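Local atomic coordinates of L-Ala-D/L-Glu Epimerase (Escherichia coli, PDB entry 1JPD), a protein that belongs to the enolase superfamily, joining a mandelate racemase/muconate lactonizing enzyme type N-terminal domain to a C-terminal beta/alpha barrel. Residues 49-54 / 227-232; 124-129 / 300-305; 146-151 / 317-322; 173-178 / 200-205; 211-216 / 242-247. All coordinates share one frame; numbering follows the deposited sequence.

Overall arrangement
Contacts 2 to 5 lie on or beside the beta/alpha barrel, and contact 1 ties a loop of the N-terminal domain to it. Contacts 2 and 3 lie closest, with centres about 8 Å apart, and share a seam in which Gln126 N meets Leu150 O and Thr124 N meets Gly320 O. Contact 4 continues the same sheet, since Leu151 N approaches Thr175 O. Contact 5 lies farther round, about 18 Å from contact 4 between centres and 29 Å from contact 3. It adjoins contact 1 through Ala227 and Met246. Contacts 1 and 2 are about 17 Å apart between centres, both involving loops that follow barrel strands, the end where enolase-superfamily active sites generally lie.

Contact 1: residues 49-54 / 227-232; sequences TPYPRY and ADESCH
The carbonyl oxygen of Glu229 accepts two donors, one of them weakly. Tyr54 OH donates to Glu229 O at 2.7 Å, lying in the carbonyl plane on a lone pair, with a C=O...donor angle of 113°. Within its own loop His232 NE2 adds a weak bond to Glu229 O at 3.1 Å. The two donor side chains come from opposite directions and overlap as an offset stack, ring centroids 4.2 Å apart and planes inclined by 19°. His232 CE1 sits over one face of the Tyr54 ring, near its rim, while Tyr51 CD2 lies over the opposite face, so the phenol is sandwiched as well as hydrogen-bonded.

A second patch is made by Glu229 and Arg53, whose side chains cross at about a right angle. Glu229 CG, turned away from its own carbonyl carbon (chi1 -76°), meets Arg53 NE at 3.6 Å. On the Glu229 side the touch is by this methylene, and the charge of Arg53 is paired elsewhere, with Glu182. On the barrel side the acceptor carbonyl belongs to a type I turn from Asp228 to Cys231, closed by Cys231 N to Asp228 O at 3.1 Å; Asp228 itself pairs with Lys253. The arrangement is consistent with an interdomain contact of the enolase superfamily, where a loop of the N-terminal domain meets the loop following a barrel strand, here strand 225-227.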
# COMPACT_ATOMS: atom_id res chain seq x y z
N THR A 49 7.83 3.61 6.27
CA THR A 49 7.40 2.84 7.44
C THR A 49 8.11 1.50 7.46
O THR A 49 7.75 0.60 6.71
CB THR A 49 5.89 2.59 7.41
OG1 THR A 49 5.20 3.85 7.49
CG2 THR A 49 5.46 1.71 8.58
N PRO A 50 9.15 1.36 8.31
CA PRO A 50 9.87 0.08 8.38
C PRO A 50 8.88 -1.08 8.51
O PRO A 50 7.99 -1.06 9.38
CB PRO A 50 10.75 0.26 9.62
CG PRO A 50 11.05 1.73 9.58
CD PRO A 50 9.70 2.33 9.26
N TYR A 51 9.03 -2.08 7.65
CA TYR A 51 8.15 -3.25 7.62
C TYR A 51 8.69 -4.38 8.47
O TYR A 51 9.59 -5.11 8.04
CB TYR A 51 7.97 -3.72 6.16
CG TYR A 51 6.71 -4.53 5.88
CD1 TYR A 51 5.71 -4.64 6.84
CD2 TYR A 51 6.51 -5.14 4.65
CE1 TYR A 51 4.53 -5.35 6.57
CE2 TYR A 51 5.34 -5.85 4.37
CZ TYR A 51 4.36 -5.95 5.34
OH TYR A 51 3.20 -6.63 5.08
N PRO A 52 8.16 -4.55 9.69
CA PRO A 52 8.63 -5.62 10.58
C PRO A 52 8.70 -6.97 9.89
O PRO A 52 9.75 -7.63 9.91
CB PRO A 52 7.59 -5.60 11.72
CG PRO A 52 7.21 -4.15 11.79
CD PRO A 52 7.07 -3.78 10.32
N ARG A 53 7.61 -7.37 9.24
CA ARG A 53 7.55 -8.66 8.56
C ARG A 53 8.65 -8.93 7.53
O ARG A 53 8.76 -10.04 7.01
CB ARG A 53 6.18 -8.86 7.90
CG ARG A 53 5.94 -10.30 7.48
CD ARG A 53 4.66 -10.46 6.70
NE ARG A 53 4.49 -11.82 6.18
CZ ARG A 53 5.47 -12.56 5.66
NH1 ARG A 53 6.71 -12.09 5.59
NH2 ARG A 53 5.20 -13.76 5.17
N TYR A 54 9.48 -7.93 7.23
CA TYR A 54 10.56 -8.10 6.25
C TYR A 54 11.93 -7.81 6.85
O TYR A 54 12.91 -7.57 6.13
CB TYR A 54 10.35 -7.20 5.04
CG TYR A 54 9.19 -7.60 4.14
CD1 TYR A 54 8.76 -6.76 3.09
CD2 TYR A 54 8.53 -8.81 4.30
CE1 TYR A 54 7.72 -7.14 2.25
CE2 TYR A 54 7.48 -9.20 3.47
CZ TYR A 54 7.08 -8.36 2.45
OH TYR A 54 6.06 -8.75 1.61
N ALA A 227 -1.85 -10.64 -4.86
CA ALA A 227 -0.63 -10.88 -4.11
C ALA A 227 -0.32 -9.63 -3.29
O ALA A 227 -0.40 -8.51 -3.81
CB ALA A 227 0.53 -11.17 -5.06
N ASP A 228 0.02 -9.83 -2.02
CA ASP A 228 0.36 -8.73 -1.13
C ASP A 228 1.76 -8.99 -0.58
O ASP A 228 2.73 -8.43 -1.07
CB ASP A 228 -0.64 -8.64 0.03
CG ASP A 228 -0.45 -7.40 0.88
OD1 ASP A 228 0.46 -6.59 0.58
OD2 ASP A 228 -1.21 -7.24 1.86
N GLU A 229 1.86 -9.84 0.44
CA GLU A 229 3.16 -10.16 1.00
C GLU A 229 4.03 -10.84 -0.05
O GLU A 229 5.25 -10.72 -0.01
CB GLU A 229 3.04 -11.05 2.25
CG GLU A 229 2.57 -10.32 3.51
CD GLU A 229 1.06 -10.07 3.54
OE1 GLU A 229 0.41 -10.12 2.47
OE2 GLU A 229 0.52 -9.82 4.64
N SER A 230 3.42 -11.53 -1.00
CA SER A 230 4.17 -12.22 -2.04
C SER A 230 4.70 -11.31 -3.14
O SER A 230 5.48 -11.75 -3.97
CB SER A 230 3.33 -13.32 -2.69
OG SER A 230 2.93 -14.29 -1.73
N CYS A 231 4.28 -10.06 -3.14
CA CYS A 231 4.73 -9.12 -4.16
C CYS A 231 5.52 -7.92 -3.63
O CYS A 231 4.96 -7.08 -2.93
CB CYS A 231 3.54 -8.58 -4.94
SG CYS A 231 3.98 -7.21 -6.01
N HIS A 232 6.80 -7.82 -3.99
CA HIS A 232 7.63 -6.69 -3.55
C HIS A 232 8.04 -5.81 -4.73
O HIS A 232 7.74 -4.61 -4.76
CB HIS A 232 8.94 -7.14 -2.90
CG HIS A 232 8.76 -8.06 -1.73
ND1 HIS A 232 9.72 -8.19 -0.75
CD2 HIS A 232 7.79 -8.94 -1.43
CE1 HIS A 232 9.34 -9.11 0.11
NE2 HIS A 232 8.17 -9.59 -0.28

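Contact 2: residues 124-129 / 300-305; sequences TAQTVV and DLDGPT
Asp302 OD1 lies 3.3 Å from Ala125 O, a close pair of two acceptors and therefore not a bond; a water that donates to OD1 may ease their proximity. The Gln126 side chain crosses that of Asp302 at about a right angle, its amide turned 76° from the carboxylate; its OE1 is held instead by Gly320 N.

The same water supplies the hydrogen-bonded link between the two segments. It accepts from Thr127 N at 2.8 Å and donates to Asp302 OD1 at 2.7 Å. The other carboxylate oxygen, OD2, is bonded to Trp306. Asp302 CG stands between its backbone N and carbonyl carbon (chi1 73°), a torsion that swings the carboxylate across to the strand.

Ala125 and Asp300 flank the seam at which the beta/alpha barrel closes: strand 121-128 begins the barrel, strand 298-299 is its last, and Ala125 is hydrogen-bonded through its backbone to Ala299, just ahead of Asp300.

The remaining touches are loose van der Waals contacts of a carbon against a polar atom. Ala125 CB rests 3.9 Å from Asp300 OD1, whose carboxylate is engaged through OD2 with Lys152. Thr124 CB approaches Leu301 N at 4.4 Å.

Within the loop, Asp302 O accepts both Thr305 N at 2.9 Å and Thr305 OG1 at 2.7 Å, the hydroxyl lying in the carbonyl plane.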
# COMPACT_ATOMS: atom_id res chain seq x y z
N THR A 124 -11.44 4.78 -1.64
CA THR A 124 -10.50 4.03 -0.82
C THR A 124 -11.23 2.95 -0.04
O THR A 124 -12.36 3.13 0.39
CB THR A 124 -9.73 4.95 0.16
OG1 THR A 124 -10.63 5.55 1.09
CG2 THR A 124 -9.02 6.04 -0.62
N ALA A 125 -10.57 1.82 0.13
CA ALA A 125 -11.16 0.69 0.84
C ALA A 125 -11.37 0.96 2.32
O ALA A 125 -10.45 1.37 3.03
CB ALA A 125 -10.28 -0.52 0.65
N GLN A 126 -12.59 0.71 2.78
CA GLN A 126 -12.91 0.87 4.19
C GLN A 126 -12.82 -0.50 4.81
O GLN A 126 -13.36 -1.47 4.27
CB GLN A 126 -14.31 1.43 4.37
CG GLN A 126 -14.34 2.93 4.35
CD GLN A 126 -13.62 3.55 5.54
OE1 GLN A 126 -13.07 4.64 5.42
NE2 GLN A 126 -13.63 2.87 6.68
N THR A 127 -12.13 -0.60 5.93
CA THR A 127 -11.97 -1.87 6.59
C THR A 127 -13.19 -2.28 7.40
O THR A 127 -13.75 -1.48 8.14
CB THR A 127 -10.74 -1.89 7.52
OG1 THR A 127 -9.55 -1.75 6.75
CG2 THR A 127 -10.69 -3.20 8.31
N VAL A 128 -13.59 -3.53 7.24
CA VAL A 128 -14.67 -4.12 8.00
C VAL A 128 -13.87 -5.16 8.77
O VAL A 128 -13.45 -6.17 8.22
CB VAL A 128 -15.71 -4.84 7.13
CG1 VAL A 128 -16.72 -5.53 8.01
CG2 VAL A 128 -16.40 -3.84 6.21
N VAL A 129 -13.63 -4.88 10.05
CA VAL A 129 -12.83 -5.77 10.87
C VAL A 129 -13.55 -7.06 11.26
O VAL A 129 -14.78 -7.14 11.24
CB VAL A 129 -12.37 -5.04 12.14
CG1 VAL A 129 -11.62 -3.76 11.76
CG2 VAL A 129 -13.57 -4.71 13.01
N ASP A 300 -6.17 1.45 -1.74
CA ASP A 300 -6.29 1.27 -0.30
C ASP A 300 -5.25 2.23 0.29
O ASP A 300 -4.12 1.82 0.61
CB ASP A 300 -5.99 -0.18 0.08
CG ASP A 300 -6.27 -0.47 1.54
OD1 ASP A 300 -6.84 0.41 2.22
OD2 ASP A 300 -5.93 -1.58 2.02
N LEU A 301 -5.63 3.50 0.42
CA LEU A 301 -4.72 4.53 0.91
C LEU A 301 -5.13 5.24 2.19
O LEU A 301 -4.60 6.31 2.49
CB LEU A 301 -4.52 5.59 -0.17
CG LEU A 301 -4.12 5.15 -1.58
CD1 LEU A 301 -4.31 6.31 -2.55
CD2 LEU A 301 -2.68 4.67 -1.57
N ASP A 302 -6.05 4.68 2.97
CA ASP A 302 -6.48 5.38 4.17
C ASP A 302 -5.59 5.21 5.40
O ASP A 302 -6.01 5.49 6.52
CB ASP A 302 -7.95 5.03 4.50
CG ASP A 302 -8.13 3.63 5.07
OD1 ASP A 302 -9.28 3.30 5.43
OD2 ASP A 302 -7.14 2.86 5.15
N GLY A 303 -4.36 4.76 5.20
CA GLY A 303 -3.46 4.59 6.33
C GLY A 303 -3.49 5.75 7.32
O GLY A 303 -3.60 5.53 8.52
N PRO A 304 -3.40 7.00 6.85
CA PRO A 304 -3.42 8.14 7.77
C PRO A 304 -4.62 8.20 8.73
O PRO A 304 -4.47 8.67 9.85
CB PRO A 304 -3.38 9.34 6.84
CG PRO A 304 -2.58 8.84 5.67
CD PRO A 304 -3.17 7.45 5.46
N THR A 305 -5.79 7.74 8.29
CA THR A 305 -6.98 7.80 9.15
C THR A 305 -6.85 6.92 10.39
O THR A 305 -7.63 7.06 11.34
CB THR A 305 -8.29 7.41 8.40
OG1 THR A 305 -8.24 6.03 8.02
CG2 THR A 305 -8.47 8.26 7.14
O HOH W 1 -10.29 1.22 6.88

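Contact 3: residues 146-151 / 317-322; sequences AGAKLL and FTTGEL
Ala148 and Gly320 bring the two backbones together, their CA atoms 4.0 Å apart. Each segment is turning at this point. Gly147 has a positive phi of 117° and ends helix 133-145 in a Schellman motif, after which the chain runs into barrel strand 150-154. In the other segment, Thr318 to Glu321 form a type II turn at the tip of the hairpin of strands 316-318 and 321-323. The turn is closed in both directions, Glu321 N to Thr318 O at 2.7 Å and Thr318 N to Glu321 O at 3.0 Å. Gly320 occupies its third position with phi 78°, and the lack of a side chain there lets Ala148 lie close.

Thr319 carries the side-chain packing. With its methyl anti to the backbone N (the OG1 torsion, chi1, is -62°), CG2 reaches Ala146 CB at 3.6 Å and Ala148 CB at 3.9 Å, bridging the two alanines. On the same residue, CB lies 3.6 Å from Ala146 O. Ala148 CB also packs on Gly320 CA at 3.9 Å.

Backbone pairing of Gly320 with Thr124 places the turn beside barrel strand 121-128. Lys149 NZ and Glu321 OE2 are 4.6 Å apart, beyond salt-bridge range. With no hydrogen bond between the segments, the chemistry implies cohesion by van der Waals contact, assisted at most by a weak long-range attraction between those charges.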
# COMPACT_ATOMS: atom_id res chain seq x y z
N ALA A 146 -22.41 5.67 5.26
CA ALA A 146 -21.53 6.83 5.41
C ALA A 146 -20.79 7.21 4.13
O ALA A 146 -20.07 8.22 4.10
CB ALA A 146 -20.54 6.58 6.55
N GLY A 147 -20.94 6.42 3.07
CA GLY A 147 -20.31 6.74 1.81
C GLY A 147 -19.27 5.79 1.23
O GLY A 147 -18.77 6.03 0.13
N ALA A 148 -18.94 4.72 1.94
CA ALA A 148 -17.93 3.79 1.44
C ALA A 148 -18.49 2.83 0.40
O ALA A 148 -19.31 1.97 0.72
CB ALA A 148 -17.32 3.02 2.59
N LYS A 149 -18.04 2.97 -0.84
CA LYS A 149 -18.51 2.10 -1.92
C LYS A 149 -17.68 0.82 -2.01
O LYS A 149 -18.17 -0.21 -2.46
CB LYS A 149 -18.46 2.85 -3.25
CG LYS A 149 -19.51 3.94 -3.37
CD LYS A 149 -19.31 4.81 -4.61
CE LYS A 149 -20.35 5.92 -4.66
NZ LYS A 149 -20.47 6.64 -3.35
N LEU A 150 -16.43 0.90 -1.56
CA LEU A 150 -15.52 -0.24 -1.58
C LEU A 150 -15.21 -0.64 -0.15
O LEU A 150 -14.67 0.14 0.61
CB LEU A 150 -14.22 0.14 -2.30
CG LEU A 150 -13.11 -0.92 -2.34
CD1 LEU A 150 -13.62 -2.17 -3.03
CD2 LEU A 150 -11.91 -0.37 -3.08
N LEU A 151 -15.58 -1.87 0.21
CA LEU A 151 -15.35 -2.39 1.55
C LEU A 151 -14.30 -3.49 1.51
O LEU A 151 -14.37 -4.39 0.67
CB LEU A 151 -16.64 -2.96 2.14
CG LEU A 151 -17.84 -2.05 2.31
CD1 LEU A 151 -19.01 -2.83 2.91
CD2 LEU A 151 -17.46 -0.88 3.21
N PHE A 317 -9.83 13.02 4.17
CA PHE A 317 -10.49 11.72 4.08
C PHE A 317 -11.87 11.74 4.71
O PHE A 317 -12.05 12.24 5.83
CB PHE A 317 -9.70 10.64 4.82
CG PHE A 317 -8.41 10.23 4.17
CD1 PHE A 317 -7.20 10.79 4.58
CD2 PHE A 317 -8.39 9.23 3.20
CE1 PHE A 317 -5.99 10.34 4.04
CE2 PHE A 317 -7.19 8.77 2.66
CZ PHE A 317 -5.99 9.33 3.09
N THR A 318 -12.85 11.19 4.01
CA THR A 318 -14.22 11.04 4.52
C THR A 318 -14.46 9.55 4.35
O THR A 318 -13.77 8.90 3.55
CB THR A 318 -15.26 11.84 3.70
OG1 THR A 318 -15.32 11.32 2.36
CG2 THR A 318 -14.89 13.31 3.66
N THR A 319 -15.43 8.99 5.07
CA THR A 319 -15.68 7.55 4.97
C THR A 319 -15.63 6.99 3.53
O THR A 319 -16.51 7.28 2.71
CB THR A 319 -17.03 7.16 5.62
OG1 THR A 319 -17.01 7.48 7.02
CG2 THR A 319 -17.28 5.67 5.46
N GLY A 320 -14.59 6.21 3.24
CA GLY A 320 -14.45 5.60 1.93
C GLY A 320 -13.94 6.49 0.82
O GLY A 320 -13.90 6.07 -0.34
N GLU A 321 -13.54 7.72 1.15
CA GLU A 321 -13.04 8.62 0.12
C GLU A 321 -11.82 9.44 0.49
O GLU A 321 -11.62 9.81 1.65
CB GLU A 321 -14.15 9.58 -0.33
CG GLU A 321 -15.48 8.92 -0.62
CD GLU A 321 -16.49 9.89 -1.18
OE1 GLU A 321 -16.64 11.00 -0.62
OE2 GLU A 321 -17.16 9.54 -2.18
N LEU A 322 -11.02 9.74 -0.52
CA LEU A 322 -9.83 10.55 -0.37
C LEU A 322 -10.06 11.73 -1.30
O LEU A 322 -10.12 11.55 -2.52
CB LEU A 322 -8.59 9.77 -0.79
CG LEU A 322 -7.31 10.59 -0.94
CD1 LEU A 322 -6.99 11.30 0.36
CD2 LEU A 322 -6.18 9.67 -1.36

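Contact 4: residues 173-178 / 200-205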
# COMPACT_ATOMS: atom_id res chain seq x y z
N ASP A 173 -25.14 -3.85 -2.72
CA ASP A 173 -24.57 -3.02 -3.78
C ASP A 173 -23.12 -2.63 -3.57
O ASP A 173 -22.49 -2.09 -4.48
CB ASP A 173 -25.40 -1.74 -3.96
CG ASP A 173 -26.80 -2.03 -4.43
OD1 ASP A 173 -26.96 -2.85 -5.35
OD2 ASP A 173 -27.75 -1.42 -3.88
N ALA A 174 -22.60 -2.89 -2.38
CA ALA A 174 -21.22 -2.55 -2.08
C ALA A 174 -20.24 -3.41 -2.85
O ALA A 174 -20.50 -4.60 -3.08
CB ALA A 174 -20.97 -2.71 -0.59
N THR A 175 -19.13 -2.82 -3.27
CA THR A 175 -18.08 -3.58 -3.96
C THR A 175 -17.27 -4.16 -2.80
O THR A 175 -16.81 -3.43 -1.92
CB THR A 175 -17.15 -2.67 -4.78
OG1 THR A 175 -17.90 -2.00 -5.80
CG2 THR A 175 -16.04 -3.50 -5.42
N LEU A 176 -17.10 -5.48 -2.78
CA LEU A 176 -16.37 -6.13 -1.69
C LEU A 176 -15.06 -6.81 -2.10
O LEU A 176 -15.00 -7.49 -3.12
CB LEU A 176 -17.25 -7.20 -1.03
CG LEU A 176 -18.65 -6.84 -0.55
CD1 LEU A 176 -19.35 -8.10 -0.07
CD2 LEU A 176 -18.58 -5.82 0.57
N ILE A 177 -14.02 -6.61 -1.30
CA ILE A 177 -12.74 -7.28 -1.52
C ILE A 177 -12.40 -7.91 -0.17
O ILE A 177 -12.74 -7.36 0.88
CB ILE A 177 -11.63 -6.32 -2.00
CG1 ILE A 177 -11.37 -5.21 -0.99
CG2 ILE A 177 -12.02 -5.72 -3.35
CD1 ILE A 177 -10.25 -4.27 -1.43
N VAL A 178 -11.77 -9.08 -0.19
CA VAL A 178 -11.43 -9.79 1.03
C VAL A 178 -9.94 -9.93 1.27
O VAL A 178 -9.19 -10.37 0.39
CB VAL A 178 -12.04 -11.22 1.03
CG1 VAL A 178 -11.36 -12.09 2.08
CG2 VAL A 178 -13.53 -11.15 1.32
N GLY A 200 -20.36 -12.39 -5.37
CA GLY A 200 -19.89 -11.26 -6.15
C GLY A 200 -18.67 -10.55 -5.60
O GLY A 200 -18.46 -9.38 -5.91
N VAL A 201 -17.86 -11.25 -4.80
CA VAL A 201 -16.65 -10.64 -4.25
C VAL A 201 -15.72 -10.31 -5.42
O VAL A 201 -15.36 -11.19 -6.20
CB VAL A 201 -15.92 -11.59 -3.27
CG1 VAL A 201 -14.60 -10.98 -2.84
CG2 VAL A 201 -16.81 -11.86 -2.06
N ALA A 202 -15.36 -9.04 -5.55
CA ALA A 202 -14.50 -8.60 -6.64
C ALA A 202 -13.08 -9.15 -6.60
O ALA A 202 -12.48 -9.40 -7.65
CB ALA A 202 -14.45 -7.08 -6.68
N MET A 203 -12.53 -9.33 -5.40
CA MET A 203 -11.16 -9.82 -5.29
C MET A 203 -10.82 -10.40 -3.91
O MET A 203 -11.34 -9.96 -2.89
CB MET A 203 -10.21 -8.68 -5.64
CG MET A 203 -8.74 -8.96 -5.45
SD MET A 203 -8.22 -8.72 -3.73
CE MET A 203 -7.94 -6.92 -3.70
N LEU A 204 -9.95 -11.41 -3.91
CA LEU A 204 -9.48 -12.07 -2.70
C LEU A 204 -7.98 -11.79 -2.58
O LEU A 204 -7.21 -12.07 -3.50
CB LEU A 204 -9.71 -13.58 -2.78
CG LEU A 204 -9.03 -14.41 -1.69
CD1 LEU A 204 -9.59 -14.06 -0.31
CD2 LEU A 204 -9.22 -15.89 -2.00
N GLU A 205 -7.56 -11.26 -1.43
CA GLU A 205 -6.16 -10.90 -1.23
C GLU A 205 -5.32 -11.82 -0.34
O GLU A 205 -5.70 -12.13 0.79
CB GLU A 205 -6.12 -9.46 -0.70
CG GLU A 205 -4.75 -8.90 -0.41
CD GLU A 205 -4.79 -7.40 -0.15
OE1 GLU A 205 -5.83 -6.90 0.34
OE2 GLU A 205 -3.78 -6.71 -0.44
O HOH W 2 -18.28 -6.82 -5.13
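Val178 and Leu204 point to one face of the sheet, Ile177 and Met203 to the other, as expected of neighbouring parallel strands. On the first face the side chains cross obliquely and meet through single methyls, Val178 CG1 and Leu204 CD1 at 3.6 Å. The other branch of Val178, CG2, lies 4.3 Å from Val201 CG1, so the two methyls of this valine serve different partners. On the second face Met203 leaves its backbone anti to N and then bends at both following torsions (chi2 and chi3 each -83°). That fold brings the methyl across to Ile177, Met203 CE lying 4.1 Å from Ile177 CB.

Two backbone bonds set the Val178 and Leu204 pair in register: Val178 N to Met203 O at 2.9 Å and Glu205 N to Val178 O at 2.6 Å. Separately, Ala202 N bonds to Leu176 O at 2.9 Å, bent to 138° at the hydrogen. Farther back, a water accepts from Leu176 N and donates to Gly200 O at 2.7 Å, extending the link beyond the direct bonds.

The short strand axes are inclined at 26°, with a closest approach of 4.8 Å. Strands 175-179 and 203-205 are joined by helix 189-198 in a beta-alpha-beta crossover; Leu204 packs on that helix and Val178 on helix 160-170, whereas Ile177 touches Leu150 and Lys152 of the adjoining strand 150-154.

Contact 5: residues 211-216 / 242-247; sequences QDDAAL and GRYEMV
Leu216 and Arg243 bring the backbones to 5.0 Å between CA atoms, where a 3-10 segment, 214-216, passes the loop leading into strand 246-249. Both segments belong to the beta/alpha barrel: residues 211-216 lie in the connection between strands 203-205 and 225-227, and the contact packs against strand 225-227 through Leu216 and Tyr244, which both touch Ile225.

Asp213 divides its carboxylate between two donors. Its CG is tucked over the backbone (chi1 64°), which directs the group at the facing loop. Tyr244 OH donates to Asp213 OD1 at 2.7 Å, meeting the anti lone pair of OD1, and this oxygen lies in the plane of the phenol ring at its edge. Asp213 OD2 forms a salt bridge with Arg243 NH1 at 2.8 Å, met on the syn side but out of the carboxylate plane. NH1 is the one nitrogen bonded to OD2, and the carboxylate and guanidinium planes stand 84° apart, unlike a flat two-pronged pairing. Ser230 reaches Asp213 OD1 and Tyr244 OH by weak bonds.

Arg243 stretches out from CG to NE alongside the 3-10 segment, and Ala214 CA covers the centre of one guanidinium face, 3.6 Å from Arg243 CZ. Leu216 closes the group with a CH-pi contact: its CD1 stands over one face of the Tyr244 ring, 3.8 Å from the centroid and 28° off the ring normal.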
# COMPACT_ATOMS: atom_id res chain seq x y z
N GLN A 211 5.29 -17.75 1.80
CA GLN A 211 6.28 -18.81 1.63
C GLN A 211 5.66 -20.19 1.46
O GLN A 211 6.34 -21.20 1.63
CB GLN A 211 7.27 -18.80 2.79
CG GLN A 211 6.71 -19.24 4.15
CD GLN A 211 5.91 -18.17 4.88
OE1 GLN A 211 5.59 -18.32 6.06
NE2 GLN A 211 5.57 -17.09 4.18
N ASP A 212 4.38 -20.23 1.12
CA ASP A 212 3.69 -21.50 0.90
C ASP A 212 2.35 -21.27 0.20
O ASP A 212 1.29 -21.62 0.72
CB ASP A 212 3.49 -22.24 2.23
CG ASP A 212 4.29 -23.54 2.29
OD1 ASP A 212 4.64 -23.99 3.41
OD2 ASP A 212 4.55 -24.14 1.22
N ASP A 213 2.42 -20.68 -0.98
CA ASP A 213 1.23 -20.36 -1.76
C ASP A 213 1.14 -21.13 -3.09
O ASP A 213 0.48 -20.69 -4.03
CB ASP A 213 1.18 -18.84 -2.04
CG ASP A 213 2.34 -18.36 -2.91
OD1 ASP A 213 2.33 -17.18 -3.32
OD2 ASP A 213 3.26 -19.15 -3.18
N ALA A 214 1.79 -22.29 -3.16
CA ALA A 214 1.78 -23.08 -4.38
C ALA A 214 0.38 -23.57 -4.74
O ALA A 214 0.01 -23.59 -5.92
CB ALA A 214 2.72 -24.25 -4.25
N ALA A 215 -0.40 -23.96 -3.74
CA ALA A 215 -1.76 -24.45 -3.99
C ALA A 215 -2.58 -23.53 -4.89
O ALA A 215 -3.60 -23.95 -5.43
CB ALA A 215 -2.50 -24.69 -2.67
N LEU A 216 -2.15 -22.28 -5.07
CA LEU A 216 -2.88 -21.35 -5.92
C LEU A 216 -2.80 -21.69 -7.42
O LEU A 216 -3.45 -21.05 -8.24
CB LEU A 216 -2.39 -19.91 -5.71
CG LEU A 216 -2.82 -19.25 -4.41
CD1 LEU A 216 -2.26 -17.84 -4.34
CD2 LEU A 216 -4.33 -19.22 -4.33
N GLY A 242 0.72 -17.17 -12.63
CA GLY A 242 0.09 -18.47 -12.48
C GLY A 242 -0.43 -18.73 -11.09
O GLY A 242 -1.03 -19.78 -10.81
N ARG A 243 -0.20 -17.78 -10.18
CA ARG A 243 -0.68 -17.91 -8.81
C ARG A 243 -1.58 -16.75 -8.43
O ARG A 243 -2.47 -16.91 -7.60
CB ARG A 243 0.50 -18.00 -7.83
CG ARG A 243 1.31 -19.27 -8.00
CD ARG A 243 2.33 -19.48 -6.91
NE ARG A 243 3.13 -20.67 -7.20
CZ ARG A 243 4.10 -21.14 -6.42
NH1 ARG A 243 4.41 -20.54 -5.28
NH2 ARG A 243 4.77 -22.22 -6.80
N TYR A 244 -1.38 -15.60 -9.07
CA TYR A 244 -2.17 -14.41 -8.80
C TYR A 244 -2.60 -13.64 -10.05
O TYR A 244 -1.88 -13.60 -11.06
CB TYR A 244 -1.39 -13.47 -7.87
CG TYR A 244 -0.96 -14.06 -6.54
CD1 TYR A 244 0.23 -14.77 -6.42
CD2 TYR A 244 -1.76 -13.92 -5.42
CE1 TYR A 244 0.62 -15.32 -5.19
CE2 TYR A 244 -1.38 -14.46 -4.19
CZ TYR A 244 -0.19 -15.16 -4.08
OH TYR A 244 0.17 -15.69 -2.86
N GLU A 245 -3.76 -13.00 -9.99
CA GLU A 245 -4.25 -12.21 -11.10
C GLU A 245 -3.90 -10.75 -10.87
O GLU A 245 -3.75 -9.98 -11.82
CB GLU A 245 -5.77 -12.35 -11.23
CG GLU A 245 -6.22 -13.64 -11.89
CD GLU A 245 -6.16 -14.84 -10.97
OE1 GLU A 245 -5.93 -15.96 -11.49
OE2 GLU A 245 -6.36 -14.68 -9.75
N MET A 246 -3.75 -10.38 -9.60
CA MET A 246 -3.45 -9.00 -9.21
C MET A 246 -2.29 -8.88 -8.22
O MET A 246 -2.01 -9.81 -7.46
CB MET A 246 -4.71 -8.38 -8.59
CG MET A 246 -4.62 -6.91 -8.21
SD MET A 246 -6.16 -6.40 -7.39
CE MET A 246 -7.32 -6.53 -8.79
N VAL A 247 -1.61 -7.74 -8.23
CA VAL A 247 -0.50 -7.50 -7.31
C VAL A 247 -0.82 -6.23 -6.52
O VAL A 247 -1.32 -5.27 -7.08
CB VAL A 247 0.85 -7.30 -8.05
CG1 VAL A 247 1.20 -8.54 -8.84
CG2 VAL A 247 0.77 -6.09 -8.96